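PDB 3IFR: carbohydrate kinase, FGGY from Rhodospirillum rubrum, which probably phosphorylates the sugar D-xylulose, acting as an ATP-dependent xylulokinase of the FGGY carbohydrate kinase family. Local coordinates for residues G111-E116 and I146-P151; L127-N132 and A197-L202; D339-L344 and L368-G373; L375-L380 and M417-D422; A61-L66 and A229-P234. One frame throughout, in Å; residues are numbered along the deposited sequence.

How the interactions relate
The five contacts divide between the two halves of an FGGY kinase, whose two domains belong to the actin-like ATPase clan. Interactions 1, 2 and 5 lie in the N-terminal FGGY domain, interactions 3 and 4 in the C-terminal one. Interaction 5 joins residues far apart in sequence, and interactions 1 and 2 fall between them with alternating segments. The centres of interactions 1 and 2 are about 17 Å apart without touching, on helices 111-120, 123-130 and 139-149, which follow one another in the chain, and on helix 197-201; the centre of interaction 5 is about 39 Å from that of interaction 1. Interactions 3 and 4 share helix 372-397 and do touch, L341 packing on L375 and A378, so they form one continuous packed region.

Interaction 1 of 5, residues G111-E116 and I146-P151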
# COMPACT_ATOMS: atom_id res chain seq x y z
N GLY A 111 -12.08 8.16 15.74
CA GLY A 111 -12.26 7.06 16.68
C GLY A 111 -13.67 6.91 17.21
O GLY A 111 -14.19 5.82 17.23
N ASP A 112 -14.28 7.98 17.67
CA ASP A 112 -15.66 7.88 18.12
C ASP A 112 -16.58 7.29 17.03
O ASP A 112 -17.42 6.44 17.32
CB ASP A 112 -16.22 9.25 18.54
CG ASP A 112 -15.38 9.93 19.62
OD1 ASP A 112 -14.65 9.24 20.35
OD2 ASP A 112 -15.48 11.18 19.74
N GLU A 113 -16.47 7.75 15.80
CA GLU A 113 -17.47 7.23 14.87
C GLU A 113 -17.24 5.74 14.62
O GLU A 113 -18.20 4.97 14.40
CB GLU A 113 -17.59 8.05 13.59
CG GLU A 113 -16.49 9.04 13.37
CD GLU A 113 -16.42 10.08 14.46
OE1 GLU A 113 -17.45 10.79 14.69
OE2 GLU A 113 -15.34 10.17 15.08
N VAL A 114 -15.98 5.33 14.70
CA VAL A 114 -15.63 3.96 14.47
C VAL A 114 -16.29 3.13 15.55
O VAL A 114 -16.97 2.12 15.27
CB VAL A 114 -14.09 3.75 14.48
CG1 VAL A 114 -13.77 2.30 14.85
CG2 VAL A 114 -13.50 4.12 13.11
N ALA A 115 -16.14 3.59 16.79
CA ALA A 115 -16.87 2.96 17.89
C ALA A 115 -18.41 2.83 17.65
O ALA A 115 -18.98 1.76 17.89
CB ALA A 115 -16.54 3.63 19.23
N GLU A 116 -19.07 3.88 17.16
CA GLU A 116 -20.50 3.79 16.86
C GLU A 116 -20.78 2.78 15.77
O GLU A 116 -21.68 1.96 15.89
CB GLU A 116 -21.10 5.13 16.43
CG GLU A 116 -20.59 6.30 17.20
CD GLU A 116 -21.24 7.58 16.77
OE1 GLU A 116 -20.63 8.31 15.95
OE2 GLU A 116 -22.37 7.85 17.25
N ILE A 146 -17.47 13.94 9.68
CA ILE A 146 -17.86 15.14 9.00
C ILE A 146 -19.33 15.55 9.28
O ILE A 146 -19.61 16.73 9.53
CB ILE A 146 -17.65 14.96 7.49
CG1 ILE A 146 -16.18 15.18 7.15
CG2 ILE A 146 -18.49 15.94 6.70
CD1 ILE A 146 -15.91 14.74 5.75
N GLU A 147 -20.26 14.61 9.18
CA GLU A 147 -21.67 14.91 9.46
C GLU A 147 -21.83 15.50 10.85
O GLU A 147 -22.65 16.39 11.06
CB GLU A 147 -22.48 13.63 9.44
CG GLU A 147 -23.81 13.75 10.15
CD GLU A 147 -24.67 12.53 9.88
OE1 GLU A 147 -25.64 12.70 9.15
OE2 GLU A 147 -24.37 11.42 10.36
N ARG A 148 -21.08 14.99 11.81
CA ARG A 148 -21.27 15.47 13.15
C ARG A 148 -20.44 16.73 13.45
O ARG A 148 -20.86 17.55 14.25
CB ARG A 148 -21.05 14.37 14.22
CG ARG A 148 -19.78 14.49 15.01
CD ARG A 148 -19.92 14.14 16.49
NE ARG A 148 -20.96 13.16 16.79
CZ ARG A 148 -20.86 11.83 16.63
NH1 ARG A 148 -19.75 11.29 16.15
NH2 ARG A 148 -21.89 11.06 16.94
N HIS A 149 -19.28 16.88 12.82
CA HIS A 149 -18.42 18.02 13.12
C HIS A 149 -18.58 19.17 12.15
O HIS A 149 -18.30 20.30 12.50
CB HIS A 149 -16.94 17.62 13.19
CG HIS A 149 -16.59 16.86 14.43
ND1 HIS A 149 -17.01 15.56 14.64
CD2 HIS A 149 -15.92 17.23 15.53
CE1 HIS A 149 -16.60 15.17 15.83
NE2 HIS A 149 -15.94 16.15 16.39
N GLU A 150 -18.97 18.87 10.92
CA GLU A 150 -19.07 19.92 9.91
C GLU A 150 -20.35 19.71 9.11
O GLU A 150 -20.29 19.42 7.91
CB GLU A 150 -17.81 19.93 9.02
CG GLU A 150 -16.52 20.28 9.78
CD GLU A 150 -15.25 20.18 8.95
OE1 GLU A 150 -14.14 20.22 9.52
OE2 GLU A 150 -15.36 20.07 7.71
N PRO A 151 -21.51 19.83 9.78
CA PRO A 151 -22.78 19.48 9.12
C PRO A 151 -22.94 20.29 7.84
O PRO A 151 -23.57 19.85 6.92
CB PRO A 151 -23.87 19.88 10.11
CG PRO A 151 -23.18 20.57 11.25
CD PRO A 151 -21.69 20.51 11.07
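R148 projects from the last turn of helix 139-149 and brings the edge of its guanidinium group to two glutamates, E113 and E116, which stand one turn apart on helix 111-120. E116 meets it from the opposite direction. Its CG lies beside the backbone N (chi1 -40°) and the chain runs on extended, which carries the carboxylate out to the guanidinium. There the arginine grips a single oxygen end-on with both terminal nitrogens: NH1 of R148 is 3.1 Å from OE1 of E116, and NH2 of R148 is 3.2 Å from the same OE1. Both nitrogens approach from one face of the carboxylate, which is tilted 35° from the guanidinium plane, although the oxygen itself lies almost in the plane of the arginine. A weak third bond joins NH2 of R148 to OE2 of E116 at 3.3 Å.

E113 crosses the arginine at a slant, its carboxylate turned 56° from the guanidinium. Bent at chi2, its chain delivers OE1 to within 2.8 Å of R148 NH1, a salt bridge at the edge of the group. NH1 is therefore shared by both acids. Arginine suits this place because its flat, delocalised cation offers several N-H groups along one edge. E113 is the buried member, its side chain also packed on R144 and W145, whereas R148 is exposed.

The result is a three-residue salt-bridge network tying two helices of the N-terminal domain. Two acids so close together on one helix would probably repel each other, and the shared positive charge is likely to offset much of that cost.

Interaction 2 of 5, residues L127-N132 and A197-L202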
# COMPACT_ATOMS: atom_id res chain seq x y z
N LEU A 127 -17.06 -7.24 7.68
CA LEU A 127 -15.74 -7.56 7.16
C LEU A 127 -15.84 -8.71 6.13
O LEU A 127 -15.16 -8.70 5.10
CB LEU A 127 -14.76 -7.82 8.31
CG LEU A 127 -13.26 -8.11 8.18
CD1 LEU A 127 -12.99 -9.56 8.48
CD2 LEU A 127 -12.66 -7.74 6.82
N ALA A 128 -16.75 -9.66 6.36
CA ALA A 128 -17.01 -10.74 5.39
C ALA A 128 -17.69 -10.19 4.16
O ALA A 128 -17.76 -10.82 3.12
CB ALA A 128 -17.89 -11.83 5.99
N ARG A 129 -18.22 -9.01 4.27
CA ARG A 129 -19.00 -8.51 3.17
C ARG A 129 -18.16 -7.65 2.24
O ARG A 129 -18.26 -7.75 1.02
CB ARG A 129 -20.16 -7.72 3.72
CG ARG A 129 -21.03 -7.14 2.70
CD ARG A 129 -22.37 -7.07 3.33
NE ARG A 129 -23.37 -6.70 2.36
CZ ARG A 129 -24.07 -5.59 2.43
NH1 ARG A 129 -23.88 -4.76 3.45
NH2 ARG A 129 -24.97 -5.31 1.50
N THR A 130 -17.35 -6.78 2.82
CA THR A 130 -16.57 -5.84 2.05
C THR A 130 -15.11 -6.28 2.02
O THR A 130 -14.28 -5.64 1.39
CB THR A 130 -16.58 -4.51 2.74
OG1 THR A 130 -15.82 -4.66 3.95
CG2 THR A 130 -18.00 -4.13 3.11
N GLY A 131 -14.80 -7.36 2.73
CA GLY A 131 -13.44 -7.82 2.89
C GLY A 131 -12.50 -6.84 3.58
O GLY A 131 -11.29 -6.99 3.54
N ASN A 132 -13.08 -5.83 4.22
CA ASN A 132 -12.32 -4.82 4.95
C ASN A 132 -13.01 -4.56 6.28
O ASN A 132 -14.22 -4.75 6.38
CB ASN A 132 -12.27 -3.54 4.15
CG ASN A 132 -11.32 -3.64 2.99
OD1 ASN A 132 -10.17 -3.22 3.09
ND2 ASN A 132 -11.77 -4.27 1.91
N ALA A 197 -26.51 0.11 -1.84
CA ALA A 197 -27.28 1.19 -1.23
C ALA A 197 -27.12 1.12 0.30
O ALA A 197 -26.64 2.03 0.96
CB ALA A 197 -28.72 1.04 -1.60
N ASP A 198 -27.62 0.03 0.83
CA ASP A 198 -27.20 -0.55 2.06
C ASP A 198 -25.91 0.06 2.64
O ASP A 198 -25.92 0.64 3.71
CB ASP A 198 -26.96 -2.03 1.69
CG ASP A 198 -26.93 -2.90 2.86
OD1 ASP A 198 -27.43 -2.51 3.93
OD2 ASP A 198 -26.38 -3.99 2.75
N LEU A 199 -24.79 -0.09 1.95
CA LEU A 199 -23.48 0.26 2.50
C LEU A 199 -23.26 1.76 2.51
O LEU A 199 -22.72 2.30 3.47
CB LEU A 199 -22.36 -0.44 1.74
CG LEU A 199 -22.30 -1.92 2.16
CD1 LEU A 199 -21.56 -2.77 1.16
CD2 LEU A 199 -21.73 -2.08 3.60
N VAL A 200 -23.67 2.43 1.45
CA VAL A 200 -23.61 3.88 1.43
C VAL A 200 -24.50 4.49 2.52
O VAL A 200 -24.09 5.39 3.25
CB VAL A 200 -23.97 4.42 0.03
CG1 VAL A 200 -23.82 5.91 0.00
CG2 VAL A 200 -23.07 3.79 -1.01
N ALA A 201 -25.71 3.96 2.68
CA ALA A 201 -26.60 4.44 3.76
C ALA A 201 -25.91 4.52 5.12
O ALA A 201 -26.17 5.42 5.86
CB ALA A 201 -27.88 3.58 3.86
N LEU A 202 -25.04 3.57 5.45
CA LEU A 202 -24.31 3.64 6.71
C LEU A 202 -23.57 4.98 6.96
O LEU A 202 -23.32 5.37 8.10
CB LEU A 202 -23.26 2.52 6.79
CG LEU A 202 -23.41 1.14 7.44
CD1 LEU A 202 -22.05 0.76 7.95
CD2 LEU A 202 -24.43 1.08 8.58
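R129 reaches across to D198 and L199 because its CG is anti to the backbone N (chi1 179°) and the chain stays extended as far as NE, which sets the guanidinium beside helix 197-201. D198 turns its CG the same way, chi1 -162°, and offers OD2 at the edge of the arginine. The two form a salt bridge, but the modelled position of OD2 is doubtful, so its detailed geometry carries little weight. The hydrophobic side of the contact is better defined. L199 comes from the opposite direction and lays CD1 over one face of the guanidinium, 3.8 Å above the plane and toward its rim, while its CD2 is 3.4 Å from R129 NH1. A leucine fits here, since it packs on the flat pi face of the cation, which has no N-H to offer, and leaves the edge to the acid. CD1 of L199 also meets CG2 of T130 at 4.3 Å.

T130 closes its own helix with an ST turn: OG1 accepts from the backbone N of N132 at 3.0 Å, and the hydroxyl is also bonded to F126 O. G131 takes the positive phi (62°) that glycine tolerates easily.

R129 has a second acidic partner, D189 of strand 188-189, at its NE. R129 thus links helix 123-130 to both that strand and helix 197-201, while G131 and N132 bond to L286 of the C-terminal half, and L202 rests on helix 111-120.

Interaction 3 of 5, residues D339-L344 and L368-G373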
# COMPACT_ATOMS: atom_id res chain seq x y z
N ASP A 339 20.83 -16.91 20.44
CA ASP A 339 21.21 -17.43 21.76
C ASP A 339 20.09 -17.25 22.76
O ASP A 339 20.33 -16.84 23.90
CB ASP A 339 22.49 -16.74 22.27
CG ASP A 339 23.77 -17.34 21.65
OD1 ASP A 339 24.06 -18.52 21.93
OD2 ASP A 339 24.48 -16.64 20.90
N GLY A 340 18.86 -17.52 22.33
CA GLY A 340 17.73 -17.53 23.25
C GLY A 340 17.01 -16.20 23.42
O GLY A 340 16.07 -16.11 24.20
N LEU A 341 17.44 -15.19 22.68
CA LEU A 341 16.73 -13.92 22.63
C LEU A 341 15.43 -14.15 21.89
O LEU A 341 15.41 -14.89 20.90
CB LEU A 341 17.56 -12.88 21.88
CG LEU A 341 18.51 -12.03 22.72
CD1 LEU A 341 19.02 -10.83 21.96
CD2 LEU A 341 17.73 -11.55 23.89
N VAL A 342 14.34 -13.55 22.37
CA VAL A 342 13.09 -13.58 21.63
C VAL A 342 12.50 -12.19 21.67
O VAL A 342 12.29 -11.66 22.75
CB VAL A 342 12.06 -14.54 22.27
CG1 VAL A 342 10.85 -14.68 21.36
CG2 VAL A 342 12.68 -15.89 22.53
N CYS A 343 12.22 -11.62 20.51
CA CYS A 343 11.64 -10.28 20.43
C CYS A 343 10.20 -10.24 19.83
O CYS A 343 9.93 -10.88 18.81
CB CYS A 343 12.60 -9.36 19.67
SG CYS A 343 11.93 -7.84 19.00
N LEU A 344 9.29 -9.52 20.48
CA LEU A 344 8.05 -9.13 19.86
C LEU A 344 8.20 -7.72 19.33
O LEU A 344 8.49 -6.80 20.09
CB LEU A 344 6.92 -9.16 20.88
CG LEU A 344 6.66 -10.53 21.48
CD1 LEU A 344 5.70 -10.38 22.62
CD2 LEU A 344 6.12 -11.49 20.41
N LEU A 368 23.62 -11.31 30.43
CA LEU A 368 24.79 -10.42 30.34
C LEU A 368 25.75 -10.84 29.24
O LEU A 368 26.69 -10.11 28.92
CB LEU A 368 25.53 -10.37 31.66
CG LEU A 368 24.69 -9.89 32.85
CD1 LEU A 368 25.39 -10.26 34.15
CD2 LEU A 368 24.41 -8.39 32.76
N SER A 369 25.50 -12.00 28.64
CA SER A 369 26.25 -12.46 27.47
C SER A 369 25.82 -11.79 26.16
O SER A 369 26.62 -11.65 25.25
CB SER A 369 26.18 -13.99 27.31
OG SER A 369 26.74 -14.65 28.44
N HIS A 370 24.56 -11.39 26.03
CA HIS A 370 24.18 -10.79 24.76
C HIS A 370 24.88 -9.47 24.46
O HIS A 370 25.23 -8.72 25.37
CB HIS A 370 22.68 -10.69 24.66
CG HIS A 370 22.02 -12.02 24.83
ND1 HIS A 370 21.61 -12.48 26.06
CD2 HIS A 370 21.80 -13.01 23.95
CE1 HIS A 370 21.11 -13.70 25.92
NE2 HIS A 370 21.21 -14.04 24.65
N THR A 371 25.10 -9.23 23.17
CA THR A 371 25.89 -8.11 22.64
C THR A 371 24.98 -7.33 21.74
O THR A 371 23.84 -7.77 21.46
CB THR A 371 26.99 -8.66 21.73
OG1 THR A 371 26.38 -9.45 20.70
CG2 THR A 371 27.93 -9.56 22.51
N ARG A 372 25.45 -6.19 21.24
CA ARG A 372 24.57 -5.42 20.36
C ARG A 372 24.14 -6.22 19.10
O ARG A 372 23.03 -6.06 18.59
CB ARG A 372 25.16 -4.04 20.03
CG ARG A 372 26.40 -4.09 19.20
CD ARG A 372 27.05 -2.70 19.14
NE ARG A 372 27.67 -2.40 20.41
CZ ARG A 372 27.18 -1.55 21.30
NH1 ARG A 372 26.04 -0.88 21.06
NH2 ARG A 372 27.83 -1.38 22.45
N GLY A 373 24.99 -7.13 18.67
CA GLY A 373 24.69 -8.02 17.56
C GLY A 373 23.49 -8.92 17.80
O GLY A 373 22.67 -9.07 16.93
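D339 meets H370 through its backbone rather than its carboxylate. NE2 of H370 donates to O of D339 at 3.0 Å in a nearly straight bond, with an N-H...O angle of 167°. The oxygen lies in the plane of the imidazole, but the donor stands above the carbonyl plane. Histidine suits the place because its ring can be held by both nitrogens: ND1 is bonded to the backbone N of S367, which fixes the rotation of the ring and is consistent with a proton on NE2. CB of D339 lies 3.8 Å from NE2 of H370, while OD2 of D339 is bonded to H374 NE2. G340 follows with a positive phi of 90°, where a side chain would run into the preceding carbonyl oxygen, and the chain passes on to L341, which is buried.

L341 then packs on one face of the ring, toward its rim. Its CG makes a CH-pi contact with H370, 4.0 Å from the centroid, and approaches CD2 most closely, at 3.6 Å. The two side chains slide past each other in opposite directions, and H374 makes an edge-to-face contact with the same imidazole. This is the entrance to helix 372-397 of the C-terminal FGGY domain, with T371 at the N-cap.

From V342 the chain becomes a strand, paired antiparallel with strand 362-364 through V342 to T364 and L344 to T362. V342 and L344 pack on helix 475-496, whereas C343 faces A382 and F363.

Interaction 4 of 5, residues L375-L380 and M417-D422; sequences LWRALL and MGIMAD
R377 NH2, whose guanidinium carries I419 over one face, is held by the hydroxyl of Y478 and by a water. The water bond is weak, 3.1 Å from NH2 of R377, but the same water donates to OD2 of D422 at 2.9 Å and so links the arginine to the acid on the facing helix. The other polar positions are also occupied: NE of R377 forms a salt bridge with E381, and NH1 is bonded to A331 O. With its edge gripped on several sides, the guanidinium can hardly turn.

That leaves a face for I419. Its CD1 stands 3.9 Å above the guanidinium plane, over the centre of the group, and its CG1 is 3.7 Å from R377 NH2. R377 gets there with CG anti to the backbone N (chi1 177°) and an extended chain, which lets a side chain rooted off to the side reach across. The isoleucine is well chosen, since its long branch bridges two partners: the same CD1 touches CB of L380 at 3.9 Å, the two side chains crossing at about a right angle. A leucine in place of R377 would probably leave E381 without its charge partner and remove the donor that NH1 gives to A331 O.

W416 adds a bond to L380 O. Helix 414-424, which carries I419, connects parallel strands 403-407 and 428-432 in a beta-alpha-beta crossover. Its packing against helix 372-397 belongs to the layer of helices beside the mixed sheet, as in the actin-like ATPase fold of FGGY kinases.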
# COMPACT_ATOMS: atom_id res chain seq x y z
N LEU A 375 21.06 -8.28 19.93
CA LEU A 375 19.87 -7.44 19.98
C LEU A 375 19.38 -7.10 18.58
O LEU A 375 18.18 -7.21 18.29
CB LEU A 375 20.08 -6.13 20.79
CG LEU A 375 19.94 -6.13 22.32
CD1 LEU A 375 19.24 -4.87 22.83
CD2 LEU A 375 19.17 -7.30 22.78
N TRP A 376 20.30 -6.64 17.74
CA TRP A 376 19.99 -6.33 16.36
C TRP A 376 19.41 -7.56 15.63
O TRP A 376 18.40 -7.47 14.92
CB TRP A 376 21.26 -5.88 15.65
CG TRP A 376 21.02 -5.33 14.28
CD1 TRP A 376 21.44 -5.87 13.12
CD2 TRP A 376 20.31 -4.13 13.94
NE1 TRP A 376 21.06 -5.08 12.06
CE2 TRP A 376 20.36 -4.01 12.54
CE3 TRP A 376 19.63 -3.16 14.69
CZ2 TRP A 376 19.73 -2.95 11.86
CZ3 TRP A 376 19.02 -2.11 14.01
CH2 TRP A 376 19.09 -2.01 12.62
N ARG A 377 20.05 -8.70 15.85
CA ARG A 377 19.63 -9.92 15.19
C ARG A 377 18.23 -10.33 15.59
O ARG A 377 17.39 -10.64 14.75
CB ARG A 377 20.59 -11.06 15.51
CG ARG A 377 20.12 -12.37 14.89
CD ARG A 377 21.27 -13.25 14.54
NE ARG A 377 20.82 -14.27 13.61
CZ ARG A 377 21.38 -14.52 12.43
NH1 ARG A 377 22.44 -13.82 12.01
NH2 ARG A 377 20.87 -15.48 11.67
N ALA A 378 17.99 -10.29 16.90
CA ALA A 378 16.71 -10.68 17.45
C ALA A 378 15.64 -9.83 16.80
O ALA A 378 14.58 -10.33 16.47
CB ALA A 378 16.70 -10.50 18.95
N LEU A 379 15.91 -8.54 16.62
CA LEU A 379 14.92 -7.67 15.99
C LEU A 379 14.75 -8.07 14.53
O LEU A 379 13.61 -8.13 14.04
CB LEU A 379 15.26 -6.18 16.07
CG LEU A 379 14.18 -5.37 15.33
CD1 LEU A 379 12.79 -5.74 15.84
CD2 LEU A 379 14.35 -3.83 15.34
N LEU A 380 15.87 -8.32 13.85
CA LEU A 380 15.82 -8.73 12.46
C LEU A 380 14.94 -9.98 12.31
O LEU A 380 14.09 -10.07 11.43
CB LEU A 380 17.20 -9.01 11.91
CG LEU A 380 18.08 -7.79 11.66
CD1 LEU A 380 19.26 -8.12 10.75
CD2 LEU A 380 17.25 -6.69 11.10
N MSE A 417 17.89 -10.35 4.62
CA MSE A 417 17.25 -11.16 3.60
C MSE A 417 17.61 -12.66 3.74
O MSE A 417 16.76 -13.52 3.56
CB MSE A 417 17.58 -10.62 2.22
CG MSE A 417 17.09 -9.22 1.98
SE MSE A 417 15.11 -8.99 2.20
CE MSE A 417 15.06 -8.57 4.13
N GLY A 418 18.86 -12.96 4.08
CA GLY A 418 19.25 -14.32 4.40
C GLY A 418 18.36 -14.79 5.53
O GLY A 418 17.78 -15.88 5.49
N ILE A 419 18.20 -13.94 6.54
CA ILE A 419 17.35 -14.30 7.67
C ILE A 419 15.92 -14.54 7.20
O ILE A 419 15.29 -15.52 7.59
CB ILE A 419 17.41 -13.23 8.77
CG1 ILE A 419 18.74 -13.34 9.53
CG2 ILE A 419 16.14 -13.27 9.70
CD1 ILE A 419 19.06 -12.09 10.32
N MSE A 420 15.40 -13.64 6.38
CA MSE A 420 14.03 -13.80 5.90
C MSE A 420 13.81 -15.14 5.20
O MSE A 420 12.84 -15.83 5.48
CB MSE A 420 13.68 -12.68 4.93
CG MSE A 420 12.24 -12.76 4.41
SE MSE A 420 10.97 -12.19 5.82
CE MSE A 420 10.09 -13.95 6.17
N ALA A 421 14.73 -15.49 4.29
CA ALA A 421 14.60 -16.71 3.54
C ALA A 421 14.71 -17.93 4.44
O ALA A 421 13.93 -18.88 4.28
CB ALA A 421 15.62 -16.77 2.44
N ASP A 422 15.68 -17.91 5.36
CA ASP A 422 15.87 -19.05 6.28
C ASP A 422 14.67 -19.25 7.21
O ASP A 422 14.44 -20.36 7.74
CB ASP A 422 17.12 -18.90 7.15
CG ASP A 422 18.42 -19.11 6.37
OD1 ASP A 422 18.37 -19.73 5.29
OD2 ASP A 422 19.47 -18.63 6.87
O HOH W 1 20.50 -16.74 8.86

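Interaction 5 of 5, residues A61-L66 and A229-P234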
# COMPACT_ATOMS: atom_id res chain seq x y z
N ALA A 61 2.16 20.06 -13.70
CA ALA A 61 3.61 20.38 -13.81
C ALA A 61 4.47 19.21 -14.30
O ALA A 61 5.36 19.35 -15.16
CB ALA A 61 4.15 20.86 -12.47
N VAL A 62 4.21 18.06 -13.70
CA VAL A 62 4.97 16.85 -13.90
C VAL A 62 4.66 16.23 -15.28
O VAL A 62 5.53 15.74 -15.95
CB VAL A 62 4.56 15.92 -12.76
CG1 VAL A 62 3.90 14.66 -13.26
CG2 VAL A 62 5.64 15.74 -11.74
N LEU A 63 3.40 16.26 -15.71
CA LEU A 63 3.08 15.80 -17.07
C LEU A 63 3.73 16.71 -18.12
O LEU A 63 4.41 16.23 -19.01
CB LEU A 63 1.55 15.71 -17.31
CG LEU A 63 0.83 14.70 -16.41
CD1 LEU A 63 -0.72 14.77 -16.50
CD2 LEU A 63 1.33 13.32 -16.76
N ALA A 64 3.51 18.02 -18.03
CA ALA A 64 4.21 18.95 -18.91
C ALA A 64 5.74 18.78 -18.89
O ALA A 64 6.41 18.82 -19.92
CB ALA A 64 3.84 20.33 -18.56
N GLU A 65 6.31 18.56 -17.71
CA GLU A 65 7.77 18.38 -17.65
C GLU A 65 8.21 17.11 -18.38
O GLU A 65 9.27 17.08 -18.99
CB GLU A 65 8.27 18.35 -16.21
CG GLU A 65 9.78 18.26 -16.15
CD GLU A 65 10.32 18.16 -14.75
OE1 GLU A 65 9.97 19.03 -13.91
OE2 GLU A 65 11.11 17.22 -14.47
N LEU A 66 7.36 16.08 -18.36
CA LEU A 66 7.63 14.85 -19.09
C LEU A 66 7.85 15.14 -20.58
O LEU A 66 8.81 14.65 -21.17
CB LEU A 66 6.44 13.89 -18.95
CG LEU A 66 6.63 12.59 -18.17
CD1 LEU A 66 7.49 12.79 -16.95
CD2 LEU A 66 5.28 11.90 -17.85
N ALA A 229 -5.01 21.32 -22.60
CA ALA A 229 -4.42 22.63 -22.37
C ALA A 229 -3.58 22.76 -21.06
O ALA A 229 -2.40 23.12 -21.08
CB ALA A 229 -5.49 23.68 -22.43
N LEU A 230 -4.18 22.44 -19.93
CA LEU A 230 -3.48 22.56 -18.68
C LEU A 230 -2.30 21.62 -18.47
O LEU A 230 -1.37 21.96 -17.72
CB LEU A 230 -4.50 22.39 -17.55
CG LEU A 230 -5.68 23.38 -17.62
CD1 LEU A 230 -6.91 22.92 -16.84
CD2 LEU A 230 -5.25 24.74 -17.13
N THR A 231 -2.35 20.43 -19.10
CA THR A 231 -1.31 19.41 -18.86
C THR A 231 -0.28 19.16 -19.96
O THR A 231 0.77 18.58 -19.70
CB THR A 231 -1.90 18.06 -18.48
OG1 THR A 231 -2.59 17.52 -19.61
CG2 THR A 231 -2.89 18.21 -17.31
N GLY A 232 -0.57 19.58 -21.20
CA GLY A 232 0.29 19.23 -22.33
C GLY A 232 -0.07 17.90 -22.99
O GLY A 232 0.29 17.65 -24.14
N LEU A 233 -0.77 17.03 -22.26
CA LEU A 233 -1.23 15.75 -22.84
C LEU A 233 -1.99 15.97 -24.14
O LEU A 233 -2.72 16.96 -24.30
CB LEU A 233 -2.11 14.98 -21.85
CG LEU A 233 -1.45 13.96 -20.89
CD1 LEU A 233 0.01 14.21 -20.68
CD2 LEU A 233 -2.17 13.77 -19.51
N PRO A 234 -1.82 15.05 -25.10
CA PRO A 234 -2.56 15.19 -26.36
C PRO A 234 -4.05 15.15 -26.10
O PRO A 234 -4.51 14.43 -25.22
CB PRO A 234 -2.14 13.93 -27.16
CG PRO A 234 -0.90 13.44 -26.52
CD PRO A 234 -0.97 13.86 -25.06
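T231 ends helix 225-231 with an ST turn and lies against L63 of helix 52-70, in the N-terminal FGGY domain. Its OG1 sits between the backbone N and carbonyl carbon (chi1 68°), where it accepts from the backbone N of L233 at 3.3 Å; the hydroxyl also bonds to A227 O. This leaves the carbon side of the threonine to run alongside L63, with CB of T231 4.0 Å from CD1 of L63. The backbone O of T231 rests on CB of A64 at 3.7 Å, a small side chain that lets the chains come close. Replacing T231 by a valine would keep most of the packing but would probably deprive L233 N and A227 O of their shared partner, leaving the turn less firmly set.

G232 is the tightest point of the backbones, its CA 5.2 Å from that of A64. Glycine fits because phi is 88° and a CB would point toward helix 52-70, close to CA of A64. Its O is bonded to K67.

L233 then crosses L63 obliquely, both packing on I10 of strand 8-14. CD1 of L233 lies 4.0 Å from CB of L63, while its CD2 presses against CD1 of L63 at 3.5 Å, closer than usual for two methyl groups.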